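Local coordinates for metal cation efflux system protein CzcD (Cupriavidus metallidurans, PDB 6VD9) that mediates low-level metal ion resistance, probably by exporting cations from cytoplasm to periplasm, and binds and transports zinc, here as its C-terminal domain, at residues 40-43 with 44-48. Residues are numbered along the deposited sequence; the frame is centred on the assembly and turned at random.
Sequences VVND and TAVNP
Asn42, the last residue of strand 34-42, meets Pro48, the first residue of helix 48-51, and both are buried: the edge of the Pro48 ring, CG and CD, lies over one face of the Asn42 amide. ND2 lies 3.5 Å from Pro48 CG, and CG of the amide is 3.6 Å from the same ring carbon. The amide gets there because its CG sits between the backbone N and the carbonyl carbon (chi1 57°). ND2 also donates a hydrogen bond to Glu49 OE2 of the second subunit, which would help set the amide's rotation, while Phe73 of strand 68-74 touches both Asn42 and Pro48. The turn itself is the solvent side: Thr44 and Ala45 are exposed and Asp43 partly so, and two hydrogen bonds hold it. There Asp43 carries its carboxylate forward, CG anti to the backbone N (chi1 -166°), and OD2 accepts the N-H of Ala45 at 3.1 Å from above the carboxylate plane. Asp43 O takes the N-H of Val46 at 3.3 Å in a nearly straight bond (168°), closing the turn, and Val46 CG2 packs 3.5 Å from that oxygen. Past the turn, Asn47 is the helix N-cap, its OD1 accepting from Glu49 N. Asp43 to Val46 form a type I beta turn, with an Asx turn, Asp43 OD2 to Ala45 N, nested in its start, that joins strand 34-42 to the N-capped helix 48-51 at the subunit interface of a CDF dimerisation domain.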
loop_
_atom_site.group_PDB
_atom_site.type_symbol
_atom_site.label_atom_id
_atom_site.label_comp_id
_atom_site.label_asym_id
_atom_site.label_seq_id
_atom_site.Cartn_x
_atom_site.Cartn_y
_atom_site.Cartn_z
ATOM N N VAL A 40 -6.454 -1.653 -3.928
ATOM C CA VAL A 40 -7.823 -2.122 -3.572
ATOM C C VAL A 40 -8.785 -0.940 -3.637
ATOM O O VAL A 40 -8.492 0.144 -3.044
ATOM C CB VAL A 40 -7.850 -2.799 -2.197
ATOM C CG1 VAL A 40 -9.263 -3.057 -1.726
ATOM C CG2 VAL A 40 -7.027 -4.083 -2.228
ATOM N N VAL A 41 -9.922 -1.133 -4.304
ATOM C CA VAL A 41 -11.017 -0.129 -4.234
ATOM C C VAL A 41 -11.930 -0.606 -3.105
ATOM O O VAL A 41 -12.484 -1.715 -3.217
ATOM C CB VAL A 41 -11.730 0.015 -5.583
ATOM C CG1 VAL A 41 -12.895 0.995 -5.478
ATOM C CG2 VAL A 41 -10.752 0.420 -6.686
ATOM N N ASN A 42 -12.031 0.153 -2.012
ATOM C CA ASN A 42 -12.851 -0.269 -0.846
ATOM C C ASN A 42 -14.262 0.268 -1.079
ATOM O O ASN A 42 -14.390 1.230 -1.865
ATOM C CB ASN A 42 -12.263 0.197 0.479
ATOM C CG ASN A 42 -12.084 1.699 0.534
ATOM O OD1 ASN A 42 -12.936 2.397 1.111
ATOM N ND2 ASN A 42 -10.986 2.197 0.001
ATOM N N ASP A 43 -15.238 -0.314 -0.410
ATOM C CA ASP A 43 -16.621 0.244 -0.342
ATOM C C ASP A 43 -16.599 1.606 0.375
ATOM O O ASP A 43 -15.838 1.766 1.365
ATOM C CB ASP A 43 -17.605 -0.661 0.394
ATOM C CG ASP A 43 -19.053 -0.225 0.154
ATOM O OD1 ASP A 43 -19.457 -0.284 -1.018
ATOM O OD2 ASP A 43 -19.776 0.215 1.132
ATOM N N THR A 44 -17.455 2.537 -0.061
ATOM C CA THR A 44 -17.644 3.857 0.600
ATOM C C THR A 44 -18.021 3.735 2.095
ATOM O O THR A 44 -17.838 4.759 2.821
ATOM C CB THR A 44 -18.694 4.709 -0.125
ATOM O OG1 THR A 44 -19.895 3.940 -0.144
ATOM C CG2 THR A 44 -18.262 5.139 -1.498
ATOM N N ALA A 45 -18.599 2.627 2.583
ATOM C CA ALA A 45 -19.093 2.561 3.974
ATOM C C ALA A 45 -17.972 2.233 4.967
ATOM O O ALA A 45 -18.242 2.334 6.163
ATOM C CB ALA A 45 -20.247 1.586 4.103
ATOM N N VAL A 46 -16.761 1.891 4.526
ATOM C CA VAL A 46 -15.721 1.365 5.460
ATOM C C VAL A 46 -14.454 2.221 5.356
ATOM O O VAL A 46 -14.163 2.691 4.293
ATOM C CB VAL A 46 -15.398 -0.121 5.234
ATOM C CG1 VAL A 46 -16.672 -0.938 5.307
ATOM C CG2 VAL A 46 -14.660 -0.371 3.925
ATOM N N ASN A 47 -13.828 2.479 6.486
ATOM C CA ASN A 47 -12.465 3.051 6.545
ATOM C C ASN A 47 -11.503 1.879 6.434
ATOM O O ASN A 47 -11.398 1.119 7.393
ATOM C CB ASN A 47 -12.277 3.855 7.812
ATOM C CG ASN A 47 -10.853 4.335 7.961
ATOM O OD1 ASN A 47 -9.983 3.930 7.185
ATOM N ND2 ASN A 47 -10.614 5.154 8.969
ATOM N N PRO A 48 -10.873 1.614 5.261
ATOM C CA PRO A 48 -10.161 0.345 5.046
ATOM C C PRO A 48 -8.919 0.231 5.924
ATOM O O PRO A 48 -8.521 -0.870 6.190
ATOM C CB PRO A 48 -9.782 0.335 3.552
ATOM C CG PRO A 48 -9.728 1.845 3.224
ATOM C CD PRO A 48 -10.804 2.487 4.083
#